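Local coordinates for Slr0280 protein (PDB 5H3K) that is of unknown function but carries a phosphodiester glycosidase (NAGPA-family) domain, consistent with hydrolysis of a sugar phosphodiester, at residues Ala413-Thr416 with Pro417-Pro421. Numbering follows the deposited sequence.
Sequences ARYT and PAWGP
Tyr415 sets the edge of its ring against one face of the Trp419 indole in a T-shaped stack. The planes stand at 65°, and the centroids of the Tyr415 ring and the Trp419 five-membered ring are 4.7 Å apart. Two neighbouring carbons make the touch: Tyr415 CD1 lies 3.5 Å from Trp419 CD2, and Tyr415 CE1 sits over the centre of the indole. The two side chains run side by side and point the same way. Trp419 CG is anti to its own backbone N (chi1 -178°), which swings the indole back alongside the tyrosine. The tyrosine hydroxyl is bonded elsewhere, to Ser405 O and Arg466.

The chain turns next to the rings. Thr416 to Trp419 form a type I beta turn, closed by Trp419 N donating to Thr416 O at 3.0 Å. Pro417 takes the first corner position, where no N-H is needed. Thr416 OG1 sits between its backbone N and carbonyl carbon (chi1 75°), where it takes a weak bond from Ala418 N at 3.3 Å. This weak bond has the form of an ST turn. With an alanine in place of Trp419, the Tyr415 edge would probably lose its aromatic face, and a gap would open beside the turn. One backbone bond, one weak hydroxyl bond and an apolar ring contact together tie the end of strand 411-415 to the start of the loop before strand 422-423.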
ATOM      1  N   ALA A 413       2.797   9.132 -29.233  1.00  9.24           N
ATOM      2  CA  ALA A 413       2.183   9.050 -27.902  1.00  8.95           C
ATOM      3  C   ALA A 413       0.901   9.867 -27.857  1.00 11.42           C
ATOM      4  O   ALA A 413       0.694  10.778 -28.667  1.00 10.19           O
ATOM      5  CB  ALA A 413       3.156   9.519 -26.829  1.00  8.16           C
ATOM      6  N   ARG A 414       0.025   9.537 -26.918  1.00  7.37           N
ATOM      7  CA  ARG A 414      -1.231  10.254 -26.799  1.00  7.87           C
ATOM      8  C   ARG A 414      -1.416  10.605 -25.325  1.00  6.79           C
ATOM      9  O   ARG A 414      -1.022   9.830 -24.441  1.00  6.75           O
ATOM     10  CB  ARG A 414      -2.369   9.370 -27.314  1.00  8.94           C
ATOM     11  CG  ARG A 414      -3.574  10.108 -27.837  1.00 11.03           C
ATOM     12  CD  ARG A 414      -4.504   9.156 -28.599  1.00 11.04           C
ATOM     13  NE  ARG A 414      -5.200   8.202 -27.733  1.00 11.93           N
ATOM     14  CZ  ARG A 414      -6.365   8.448 -27.143  1.00 12.56           C
ATOM     15  NH1 ARG A 414      -6.962   9.631 -27.298  1.00 12.72           N
ATOM     16  NH2 ARG A 414      -6.927   7.516 -26.385  1.00 10.17           N
ATOM     17  N   TYR A 415      -1.973  11.782 -25.064  1.00  4.92           N
ATOM     18  CA  TYR A 415      -2.238  12.238 -23.709  1.00  6.01           C
ATOM     19  C   TYR A 415      -3.669  12.744 -23.622  1.00 10.32           C
ATOM     20  O   TYR A 415      -4.060  13.655 -24.352  1.00  6.81           O
ATOM     21  CB  TYR A 415      -1.252  13.331 -23.304  1.00  6.96           C
ATOM     22  CG  TYR A 415       0.142  12.801 -23.078  1.00  6.45           C
ATOM     23  CD1 TYR A 415       0.493  12.231 -21.857  1.00  8.58           C
ATOM     24  CD2 TYR A 415       1.102  12.843 -24.088  1.00  7.39           C
ATOM     25  CE1 TYR A 415       1.778  11.728 -21.639  1.00  8.22           C
ATOM     26  CE2 TYR A 415       2.393  12.340 -23.884  1.00  6.64           C
ATOM     27  CZ  TYR A 415       2.721  11.784 -22.655  1.00  8.69           C
ATOM     28  OH  TYR A 415       3.994  11.280 -22.452  1.00  7.82           O
ATOM     29  N   THR A 416      -4.448  12.133 -22.734  1.00  6.02           N
ATOM     30  CA  THR A 416      -5.870  12.436 -22.596  1.00  6.31           C
ATOM     31  C   THR A 416      -6.072  13.203 -21.291  1.00  7.84           C
ATOM     32  O   THR A 416      -5.110  13.403 -20.542  1.00  8.36           O
ATOM     33  CB  THR A 416      -6.717  11.157 -22.623  1.00  8.63           C
ATOM     34  OG1 THR A 416      -6.595  10.460 -21.370  1.00  7.84           O
ATOM     35  CG2 THR A 416      -6.289  10.261 -23.771  1.00  7.85           C
ATOM     36  N   PRO A 417      -7.305  13.672 -21.021  1.00  7.51           N
ATOM     37  CA  PRO A 417      -7.514  14.360 -19.744  1.00 13.06           C
ATOM     38  C   PRO A 417      -7.191  13.523 -18.503  1.00 11.50           C
ATOM     39  O   PRO A 417      -6.964  14.112 -17.451  1.00 11.78           O
ATOM     40  CB  PRO A 417      -9.006  14.696 -19.780  1.00  9.72           C
ATOM     41  CG  PRO A 417      -9.277  14.931 -21.229  1.00 11.29           C
ATOM     42  CD  PRO A 417      -8.429  13.905 -21.949  1.00  9.45           C
ATOM     43  N   ALA A 418      -7.178  12.193 -18.612  1.00 10.00           N
ATOM     44  CA  ALA A 418      -6.727  11.358 -17.488  1.00 14.51           C
ATOM     45  C   ALA A 418      -5.304  11.691 -17.012  1.00 13.83           C
ATOM     46  O   ALA A 418      -4.972  11.506 -15.834  1.00 12.93           O
ATOM     47  CB  ALA A 418      -6.849   9.871 -17.828  1.00 12.69           C
ATOM     48  N   TRP A 419      -4.455  12.175 -17.916  1.00  8.70           N
ATOM     49  CA  TRP A 419      -3.100  12.585 -17.563  1.00  9.37           C
ATOM     50  C   TRP A 419      -3.121  13.781 -16.623  1.00 11.69           C
ATOM     51  O   TRP A 419      -2.320  13.875 -15.696  1.00 11.46           O
ATOM     52  CB  TRP A 419      -2.323  12.939 -18.834  1.00  8.40           C
ATOM     53  CG  TRP A 419      -0.877  13.341 -18.653  1.00  8.54           C
ATOM     54  CD1 TRP A 419      -0.347  14.596 -18.782  1.00 10.53           C
ATOM     55  CD2 TRP A 419       0.222  12.472 -18.354  1.00  8.02           C
ATOM     56  NE1 TRP A 419       1.012  14.561 -18.574  1.00  9.68           N
ATOM     57  CE2 TRP A 419       1.385  13.272 -18.319  1.00 10.31           C
ATOM     58  CE3 TRP A 419       0.333  11.097 -18.114  1.00  9.71           C
ATOM     59  CZ2 TRP A 419       2.651  12.731 -18.046  1.00  9.47           C
ATOM     60  CZ3 TRP A 419       1.592  10.569 -17.842  1.00  8.71           C
ATOM     61  CH2 TRP A 419       2.729  11.381 -17.812  1.00  8.91           C
ATOM     62  N   GLY A 420      -4.049  14.698 -16.875  1.00 11.28           N
ATOM     63  CA  GLY A 420      -4.122  15.949 -16.148  1.00 15.50           C
ATOM     64  C   GLY A 420      -4.598  17.059 -17.072  1.00 16.36           C
ATOM     65  O   GLY A 420      -4.970  16.803 -18.223  1.00 15.96           O
ATOM     66  N   PRO A 421      -4.620  18.294 -16.561  1.00 19.30           N
ATOM     67  CA  PRO A 421      -5.010  19.474 -17.340  1.00 15.90           C
ATOM     68  C   PRO A 421      -3.952  19.906 -18.353  1.00 18.17           C
ATOM     69  O   PRO A 421      -4.301  20.588 -19.316  1.00 18.14           O
ATOM     70  CB  PRO A 421      -5.172  20.560 -16.263  1.00 20.82           C
ATOM     71  CG  PRO A 421      -5.498  19.799 -15.011  1.00 19.50           C
ATOM     72  CD  PRO A 421      -4.630  18.564 -15.112  1.00 18.59           C
TER